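Local structure of carboxylase (5H80) at residues Asp119-Cys124 with Pro134-Leu139; Glu324-Glu329 with Gly401-Thr406; Gly366-Ala371 with Val426-Asp431. The protein probably catalyses the ATP-dependent carboxylation of biotin, as the biotin carboxylase part of a single-chain bacterial carboxylase. One frame throughout, in Å; residues are numbered along the deposited sequence. Where two conformers were deposited one is given.

Contact 1 (Asp119-Cys124 with Pro134-Leu139)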
loop_
_atom_site.group_PDB
_atom_site.type_symbol
_atom_site.label_atom_id
_atom_site.label_comp_id
_atom_site.label_asym_id
_atom_site.label_seq_id
_atom_site.Cartn_x
_atom_site.Cartn_y
_atom_site.Cartn_z
ATOM N N ASP A 119 0.033 35.712 -7.975
ATOM C CA ASP A 119 -1.131 36.537 -8.341
ATOM C C ASP A 119 -2.432 35.734 -8.251
ATOM O O ASP A 119 -3.470 36.234 -7.804
ATOM C CB ASP A 119 -1.031 36.961 -9.801
ATOM C CG ASP A 119 -0.208 38.209 -10.012
ATOM O OD1 ASP A 119 0.128 38.885 -9.038
ATOM O OD2 ASP A 119 0.053 38.487 -11.202
ATOM N N PHE A 120 -2.316 34.466 -8.667
ATOM C CA PHE A 120 -3.462 33.596 -8.696
ATOM C C PHE A 120 -3.872 33.345 -7.245
ATOM O O PHE A 120 -5.050 33.541 -6.929
ATOM C CB PHE A 120 -3.252 32.345 -9.544
ATOM C CG PHE A 120 -4.400 31.364 -9.451
ATOM C CD1 PHE A 120 -5.661 31.665 -9.972
ATOM C CD2 PHE A 120 -4.234 30.164 -8.746
ATOM C CE1 PHE A 120 -6.707 30.781 -9.845
ATOM C CE2 PHE A 120 -5.295 29.268 -8.610
ATOM C CZ PHE A 120 -6.521 29.571 -9.152
ATOM N N ALA A 121 -2.918 33.012 -6.375
ATOM C CA ALA A 121 -3.185 32.875 -4.954
ATOM C C ALA A 121 -3.890 34.107 -4.342
ATOM O O ALA A 121 -4.843 33.975 -3.669
ATOM C CB ALA A 121 -1.938 32.515 -4.179
ATOM N N ARG A 122 -3.379 35.295 -4.642
ATOM C CA ARG A 122 -3.959 36.584 -4.262
ATOM C C ARG A 122 -5.371 36.705 -4.719
ATOM O O ARG A 122 -6.226 37.054 -3.895
ATOM C CB ARG A 122 -3.045 37.719 -4.710
ATOM C CG ARG A 122 -1.821 37.928 -3.826
ATOM C CD ARG A 122 -1.121 39.277 -4.134
ATOM N NE ARG A 122 -0.214 39.076 -5.262
ATOM C CZ ARG A 122 1.087 38.789 -5.134
ATOM N NH1 ARG A 122 1.693 38.793 -3.941
ATOM N NH2 ARG A 122 1.797 38.566 -6.205
ATOM N N ALA A 123 -5.641 36.339 -5.959
ATOM C CA ALA A 123 -6.953 36.447 -6.522
ATOM C C ALA A 123 -7.933 35.464 -5.871
ATOM O O ALA A 123 -9.054 35.821 -5.525
ATOM C CB ALA A 123 -6.928 36.275 -7.986
ATOM N N CYS A 124 -7.454 34.236 -5.579
ATOM C CA CYS A 124 -8.247 33.345 -4.727
ATOM C C CYS A 124 -8.695 34.007 -3.407
ATOM O O CYS A 124 -9.983 34.071 -3.146
ATOM C CB CYS A 124 -7.453 32.010 -4.525
ATOM S SG CYS A 124 -7.252 30.937 -5.956
ATOM N N PRO A 134 1.321 28.077 0.726
ATOM C CA PRO A 134 1.828 29.155 1.575
ATOM C C PRO A 134 1.283 30.481 1.034
ATOM O O PRO A 134 0.592 30.477 -0.048
ATOM C CB PRO A 134 3.329 29.025 1.480
ATOM C CG PRO A 134 3.551 28.467 0.198
ATOM C CD PRO A 134 2.393 27.542 -0.114
ATOM N N ASP A 135 1.581 31.534 1.843
ATOM C CA ASP A 135 1.087 32.907 1.546
ATOM C C ASP A 135 1.715 33.372 0.260
ATOM O O ASP A 135 2.805 32.957 -0.052
ATOM C CB ASP A 135 1.151 33.907 2.717
ATOM C CG ASP A 135 2.494 34.242 3.132
ATOM O OD1 ASP A 135 3.461 34.171 2.324
ATOM O OD2 ASP A 135 2.601 34.671 4.312
ATOM N N PRO A 136 0.985 34.150 -0.561
ATOM C CA PRO A 136 1.530 34.714 -1.778
ATOM C C PRO A 136 2.922 35.395 -1.741
ATOM O O PRO A 136 3.687 35.167 -2.671
ATOM C CB PRO A 136 0.441 35.719 -2.207
ATOM C CG PRO A 136 -0.829 35.164 -1.616
ATOM C CD PRO A 136 -0.402 34.643 -0.303
ATOM N N ASP A 137 3.235 36.124 -0.675
ATOM C CA ASP A 137 4.557 36.755 -0.461
ATOM C C ASP A 137 5.675 35.691 -0.426
ATOM O O ASP A 137 6.771 35.885 -0.906
ATOM C CB ASP A 137 4.574 37.515 0.846
ATOM C CG ASP A 137 3.842 38.813 0.777
ATOM O OD1 ASP A 137 3.587 39.351 -0.319
ATOM O OD2 ASP A 137 3.494 39.293 1.847
ATOM N N THR A 138 5.345 34.541 0.147
ATOM C CA THR A 138 6.280 33.388 0.157
ATOM C C THR A 138 6.391 32.788 -1.223
ATOM O O THR A 138 7.466 32.348 -1.595
ATOM C CB THR A 138 5.775 32.341 1.172
ATOM O OG1 THR A 138 5.808 32.865 2.475
ATOM C CG2 THR A 138 6.724 31.050 1.143
ATOM N N LEU A 139 5.270 32.678 -2.000
ATOM C CA LEU A 139 5.285 32.236 -3.384
ATOM C C LEU A 139 6.217 33.165 -4.243
ATOM O O LEU A 139 6.992 32.737 -5.151
ATOM C CB LEU A 139 3.860 32.190 -4.007
ATOM C CG LEU A 139 2.779 31.233 -3.382
ATOM C CD1 LEU A 139 1.500 31.207 -4.183
ATOM C CD2 LEU A 139 3.323 29.812 -3.321
#

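Contact 2 (Glu324-Glu329 with Gly401-Thr406)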
loop_
_atom_site.group_PDB
_atom_site.type_symbol
_atom_site.label_atom_id
_atom_site.label_comp_id
_atom_site.label_asym_id
_atom_site.label_seq_id
_atom_site.Cartn_x
_atom_site.Cartn_y
_atom_site.Cartn_z
ATOM N N GLU A 324 6.817 13.427 -6.329
ATOM C CA GLU A 324 7.406 12.395 -5.531
ATOM C C GLU A 324 6.968 12.357 -4.041
ATOM O O GLU A 324 7.683 11.706 -3.268
ATOM C CB GLU A 324 8.911 12.379 -5.702
ATOM C CG GLU A 324 9.642 13.557 -5.283
ATOM C CD GLU A 324 9.720 14.716 -6.286
ATOM O OE1 GLU A 324 8.865 14.829 -7.189
ATOM O OE2 GLU A 324 10.685 15.527 -6.141
ATOM N N HIS A 325 5.894 13.115 -3.621
ATOM C CA HIS A 325 5.478 13.194 -2.242
ATOM C C HIS A 325 5.058 11.715 -1.887
ATOM O O HIS A 325 5.273 11.342 -0.724
ATOM C CB HIS A 325 4.281 14.103 -2.057
ATOM C CG HIS A 325 2.992 13.537 -2.615
ATOM N ND1 HIS A 325 2.634 13.583 -3.935
ATOM C CD2 HIS A 325 1.999 12.829 -1.991
ATOM C CE1 HIS A 325 1.450 12.975 -4.124
ATOM N NE2 HIS A 325 1.041 12.510 -2.950
ATOM N N THR A 326 4.637 10.993 -2.925
ATOM C CA THR A 326 4.224 9.548 -2.680
ATOM C C THR A 326 5.279 8.653 -1.944
ATOM O O THR A 326 4.915 7.790 -1.021
ATOM C CB THR A 326 3.938 8.861 -3.972
ATOM O OG1 THR A 326 5.124 8.950 -4.739
ATOM C CG2 THR A 326 2.740 9.534 -4.715
ATOM N N VAL A 327 6.534 8.730 -2.293
ATOM C CA VAL A 327 7.575 7.863 -1.633
ATOM C C VAL A 327 7.772 8.123 -0.146
ATOM O O VAL A 327 7.949 7.193 0.652
ATOM C CB VAL A 327 8.962 7.867 -2.323
ATOM C CG1 VAL A 327 9.046 6.884 -3.452
ATOM C CG2 VAL A 327 9.375 9.242 -2.825
ATOM N N THR A 328 7.700 9.395 0.254
ATOM C CA THR A 328 7.764 9.778 1.596
ATOM C C THR A 328 6.570 9.266 2.332
ATOM O O THR A 328 6.702 8.764 3.430
ATOM C CB THR A 328 7.752 11.328 1.677
ATOM O OG1 THR A 328 8.950 11.819 1.068
ATOM C CG2 THR A 328 7.652 11.849 3.074
ATOM N N GLU A 329 5.401 9.397 1.713
ATOM C CA GLU A 329 4.145 8.836 2.304
ATOM C C GLU A 329 4.352 7.372 2.650
ATOM O O GLU A 329 3.988 6.952 3.759
ATOM C CB GLU A 329 2.976 9.032 1.281
ATOM C CG GLU A 329 2.537 10.503 1.212
ATOM C CD GLU A 329 1.169 10.678 0.504
ATOM O OE1 GLU A 329 0.827 9.838 -0.343
ATOM O OE2 GLU A 329 0.445 11.615 0.819
ATOM N N GLY A 401 3.258 -4.164 -0.608
ATOM C CA GLY A 401 4.376 -3.297 -0.885
ATOM C C GLY A 401 4.343 -2.556 -2.180
ATOM O O GLY A 401 5.371 -2.013 -2.575
ATOM N N VAL A 402 3.214 -2.535 -2.908
ATOM C CA VAL A 402 3.160 -1.787 -4.156
ATOM C C VAL A 402 1.978 -0.813 -4.043
ATOM O O VAL A 402 0.900 -1.187 -3.637
ATOM C CB VAL A 402 2.875 -2.809 -5.328
ATOM C CG1 VAL A 402 2.340 -2.123 -6.585
ATOM C CG2 VAL A 402 4.069 -3.654 -5.520
ATOM N N ARG A 403 2.132 0.399 -4.569
ATOM C CA ARG A 403 1.049 1.368 -4.655
ATOM C C ARG A 403 1.210 2.026 -6.032
ATOM O O ARG A 403 2.330 2.402 -6.404
ATOM C CB ARG A 403 1.244 2.461 -3.601
ATOM C CG ARG A 403 0.562 3.784 -3.907
ATOM C CD ARG A 403 0.745 4.783 -2.796
ATOM N NE ARG A 403 0.226 6.088 -3.185
ATOM C CZ ARG A 403 0.288 7.168 -2.355
ATOM N NH1 ARG A 403 0.835 7.105 -1.120
ATOM N NH2 ARG A 403 -0.219 8.364 -2.758
ATOM N N VAL A 404 0.086 2.244 -6.716
ATOM C CA VAL A 404 0.093 2.906 -8.031
ATOM C C VAL A 404 -0.883 4.076 -8.074
ATOM O O VAL A 404 -2.063 3.872 -7.885
ATOM C CB VAL A 404 -0.258 1.938 -9.179
ATOM C CG1 VAL A 404 -0.233 2.679 -10.532
ATOM C CG2 VAL A 404 0.717 0.770 -9.277
ATOM N N ASP A 405 -0.363 5.273 -8.391
ATOM C CA ASP A 405 -1.150 6.490 -8.502
ATOM C C ASP A 405 -1.217 6.826 -10.033
ATOM O O ASP A 405 -0.176 7.111 -10.700
ATOM C CB ASP A 405 -0.612 7.727 -7.708
ATOM C CG ASP A 405 -0.759 7.599 -6.202
ATOM O OD1 ASP A 405 -0.853 6.437 -5.688
ATOM O OD2 ASP A 405 -0.872 8.619 -5.528
ATOM N N THR A 406 -2.446 6.826 -10.550
ATOM C CA THR A 406 -2.707 7.063 -11.987
ATOM C C THR A 406 -4.099 7.790 -12.119
ATOM O O THR A 406 -4.854 7.967 -11.197
ATOM C CB THR A 406 -2.599 5.744 -12.793
ATOM O OG1 THR A 406 -2.648 5.907 -14.252
ATOM C CG2 THR A 406 -3.658 4.749 -12.344
#

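Contact 3 (Gly366-Ala371 with Val426-Asp431). With EDO (1,2-ethanediol), chain D.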
loop_
_atom_site.group_PDB
_atom_site.type_symbol
_atom_site.label_atom_id
_atom_site.label_comp_id
_atom_site.label_asym_id
_atom_site.label_seq_id
_atom_site.Cartn_x
_atom_site.Cartn_y
_atom_site.Cartn_z
ATOM N N GLY A 366 12.932 0.885 6.986
ATOM C CA GLY A 366 12.391 0.535 5.683
ATOM C C GLY A 366 12.829 1.584 4.628
ATOM O O GLY A 366 13.744 2.369 4.831
ATOM N N GLN A 367 12.212 1.465 3.480
ATOM C CA GLN A 367 12.790 2.143 2.297
ATOM C C GLN A 367 11.718 2.085 1.284
ATOM O O GLN A 367 10.933 1.106 1.213
ATOM C CB GLN A 367 14.085 1.515 1.820
ATOM C CG GLN A 367 14.049 -0.005 1.670
ATOM C CD GLN A 367 15.311 -0.630 1.125
ATOM O OE1 GLN A 367 16.121 0.016 0.447
ATOM N NE2 GLN A 367 15.473 -1.923 1.399
ATOM N N ALA A 368 11.727 3.073 0.410
ATOM C CA ALA A 368 10.748 3.020 -0.735
ATOM C C ALA A 368 11.335 3.740 -1.968
ATOM O O ALA A 368 12.336 4.552 -1.851
ATOM C CB ALA A 368 9.442 3.632 -0.344
ATOM N N VAL A 369 10.846 3.374 -3.104
ATOM C CA VAL A 369 11.196 4.014 -4.366
ATOM C C VAL A 369 9.910 4.211 -5.228
ATOM O O VAL A 369 9.040 3.361 -5.303
ATOM C CB VAL A 369 12.250 3.215 -5.122
ATOM C CG1 VAL A 369 11.842 1.796 -5.599
ATOM C CG2 VAL A 369 12.673 3.825 -6.400
ATOM N N GLN A 370 9.900 5.305 -5.980
ATOM C CA GLN A 370 8.907 5.581 -6.976
ATOM C C GLN A 370 9.508 5.563 -8.347
ATOM O O GLN A 370 10.621 6.113 -8.547
ATOM C CB GLN A 370 8.261 6.982 -6.775
ATOM C CG GLN A 370 7.371 7.478 -7.981
ATOM C CD GLN A 370 6.525 8.662 -7.640
ATOM O OE1 GLN A 370 5.432 8.534 -7.075
ATOM N NE2 GLN A 370 6.972 9.846 -7.991
ATOM N N ALA A 371 8.869 4.901 -9.274
ATOM C CA ALA A 371 9.300 5.004 -10.669
ATOM C C ALA A 371 8.154 5.737 -11.475
ATOM O O ALA A 371 6.994 5.453 -11.307
ATOM C CB ALA A 371 9.608 3.708 -11.261
ATOM N N VAL A 426 5.016 2.938 -6.765
ATOM C CA VAL A 426 5.752 3.154 -5.523
ATOM C C VAL A 426 5.924 1.774 -4.925
ATOM O O VAL A 426 4.913 1.053 -4.764
ATOM C CB VAL A 426 5.104 4.109 -4.561
ATOM C CG1 VAL A 426 5.939 4.354 -3.347
ATOM C CG2 VAL A 426 4.792 5.462 -5.292
ATOM N N VAL A 427 7.161 1.440 -4.605
ATOM C CA VAL A 427 7.374 0.137 -3.978
ATOM C C VAL A 427 8.043 0.330 -2.640
ATOM O O VAL A 427 8.885 1.215 -2.473
ATOM C CB VAL A 427 8.136 -0.751 -4.866
ATOM C CG1 VAL A 427 8.605 -1.956 -4.151
ATOM C CG2 VAL A 427 7.301 -1.193 -6.057
ATOM N N HIS A 428 7.633 -0.457 -1.640
ATOM C CA HIS A 428 8.043 -0.201 -0.225
ATOM C C HIS A 428 8.307 -1.503 0.523
ATOM O O HIS A 428 7.704 -2.476 0.234
ATOM C CB HIS A 428 6.988 0.544 0.490
ATOM C CG HIS A 428 7.203 0.716 1.955
ATOM N ND1 HIS A 428 6.310 0.204 2.890
ATOM C CD2 HIS A 428 8.125 1.422 2.671
ATOM C CE1 HIS A 428 6.674 0.589 4.104
ATOM N NE2 HIS A 428 7.793 1.293 3.996
ATOM N N ARG A 429 9.437 -1.530 1.208
ATOM C CA ARG A 429 9.687 -2.624 2.082
ATOM C C ARG A 429 10.260 -2.187 3.392
ATOM O O ARG A 429 10.654 -1.001 3.627
ATOM C CB ARG A 429 10.588 -3.571 1.412
ATOM C CG ARG A 429 11.937 -3.047 1.124
ATOM C CD ARG A 429 12.588 -4.005 0.120
ATOM N NE ARG A 429 13.087 -5.250 0.721
ATOM C CZ ARG A 429 13.022 -6.475 0.172
ATOM N NH1 ARG A 429 12.385 -6.691 -0.946
ATOM N NH2 ARG A 429 13.621 -7.498 0.770
ATOM N N ARG A 430 10.209 -3.099 4.340
ATOM C CA ARG A 430 10.545 -2.704 5.720
ATOM C C ARG A 430 11.948 -3.081 6.225
ATOM O O ARG A 430 12.201 -2.869 7.409
ATOM C CB ARG A 430 9.571 -3.333 6.683
ATOM C CG ARG A 430 8.166 -2.773 6.573
ATOM C CD ARG A 430 7.206 -3.926 6.492
ATOM N NE ARG A 430 5.830 -3.554 6.125
ATOM C CZ ARG A 430 5.190 -2.392 6.349
ATOM N NH1 ARG A 430 3.921 -2.296 5.923
ATOM N NH2 ARG A 430 5.675 -1.406 7.070
ATOM N N ASP A 431 12.786 -3.650 5.398
ATOM C CA ASP A 431 14.246 -3.887 5.665
ATOM C C ASP A 431 15.077 -2.696 5.064
ATOM O O ASP A 431 14.486 -1.714 4.583
ATOM C CB ASP A 431 14.684 -5.262 5.139
ATOM C CG ASP A 431 14.732 -5.333 3.667
ATOM O OD1 ASP A 431 14.305 -4.375 2.997
ATOM O OD2 ASP A 431 15.052 -6.395 3.104
HETATM C C1 EDO D . 4.146 -6.437 3.754
HETATM O O1 EDO D . 5.068 -5.513 4.369
HETATM C C2 EDO D . 2.747 -5.863 3.873
HETATM O O2 EDO D . 2.658 -4.467 4.137
#

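Contact 1 (Asp119-Cys124 with Pro134-Leu139)
Pro136 presses its ring against Ala121 and Arg122 of the helix opposite. Ala121 CB meets Pro136 CG at 3.8 Å, and the same methyl touches Leu139 CD1 at 3.7 Å. Beside it, the aliphatic part of Arg122 runs past the proline ring in the opposing direction, with Arg122 CG 3.6 Å from Pro136 CB. No hydrogen bond crosses between the two segments. The Arg122 chain bends at chi3 (-85°), which turns its guanidinium back toward the start of its own helix. There NH2 makes a weak but straight bond to Asp119 OD1 at 3.3 Å, in the guanidinium plane. NH1 has its salt bridge with Asp140, one residue beyond 134-139. Asp137 OD1 lies 4.1 Å from Arg122 NH1, too far for a salt bridge, though its charge probably adds to the attraction. The proline stands at the first turn of its helix. Asp135 is the N-cap: its OD1 accepts from Thr138 N at 2.9 Å and from Thr138 OG1 at 2.7 Å, the hydroxyl coming from above the carboxylate plane. The contact joins helices 118-126 and 136-142, which the short strand 130-131 links. Phe131 of that strand packs on both Ala121 and Leu139, while Phe120 and Cys124 lean on Val107 of strand 106-108.

Contact 2 (Glu324-Glu329 with Gly401-Thr406)
Arg403 reaches from strand 402-406 to Glu329 on helix 325-332 and grips one oxygen with two nitrogens. NH1 lies 2.8 Å and NH2 3.0 Å from Glu329 OE1. Both bonds lie close to the guanidinium plane but are bent, with angles of 150° and 141° at hydrogen. The arginine chain is fully extended, with CG anti to the backbone N (chi1 157°), and this carries its end across to the helix. On its own strand, Asp405 meets the NE/NH2 edge side-on, sharing NH2 with Glu329. NE bonds to Asp405 OD1 at 2.7 Å, almost straight, and NH2 to Asp405 OD2 at 2.9 Å. NH1 has a further salt bridge with Glu330, so all five guanidinium hydrogens are accounted for. The methyl of Thr326 covers one face of the guanidinium, CG2 lying 3.7 Å from Arg403 NH2 and 3.8 Å from Asp405 OD2. Its hydroxyl turns elsewhere, to Gln370 OE1. Glu329 OE2 is held by Arg46, which also bonds His325 NE2. His325 ND1 bonds to the carbonyl of Gln322. Pro400 of the second subunit packs on Arg403 and Asp405. The touching residues are all buried, so the paired charges probably offset the cost of burying them. Three acids gather round Arg403, and Arg46 brings a second positive charge. The network probably fixes the rotation of the guanidinium and ties the helix to the edge of the sheet close to the subunit interface.

Contact 3 (Gly366-Ala371 with Val426-Asp431)
Gln367 and Val369 pair with Arg429 and Val427 as the antiparallel hydrogen-bonded pairs of two neighbouring strands. Val427 N gives to Val369 O at 2.8 Å, and Gln367 N to Arg429 O at 2.9 Å. CA-H...O contacts add to the ladder, among them Ala368 CA to Val427 O at 3.1 Å. At the end of the ladder, Gly366 CA sits 3.1 Å from Arg429 O, where a side chain would clash. Among the polar side chains, Asp431 OD1 receives Gln367 NE2 at 3.2 Å and Arg429 NE at 2.7 Å, from opposite faces of the carboxylate. Gln367 CG, between its backbone N and carbonyl carbon (chi1 48°), lays the extended chain beside Arg429. Arg429 holds this acid side-on, with NH2 on OD2, while Gln367 NE2 also bonds to Ala433 O. With an alanine at Asp431, Arg429 NE would probably lose its charged mate and the Gln367 amide one of its acceptors. Arg430 grips an ethanediol, probably from the crystallisation liquor, through NE and NH1. The apolar contacts differ by face. Val369 and Val427 meet helix 434-446, whereas Val426 meets helix 325-332. Strands 367-374 and 421-429 lie inside the sheet, flanked by 264-270 and 402-406.

How the contacts relate
Contacts 2 and 3 touch and share one antiparallel sheet, contact 3 within it and contact 2 between its edge strand and helix 325-332. Contact 1 stands apart, its centre about 28 Å from that of contact 2 and about 35 Å from that of contact 3. Strands 402-406 and 421-429 are neighbours, with Arg403 O 2.8 Å from Val426 N. Helix 325-332 packs against both strands. Contact 2 is wholly buried, while contacts 1 and 3 are only partly so. Contact 1 is mostly apolar, helix on helix, with its charged groups toward the outside. Contact 2 is ionic, and contact 3 rests on backbone bonds. Both sheet contacts reach the second subunit; no other chain touches contact 1.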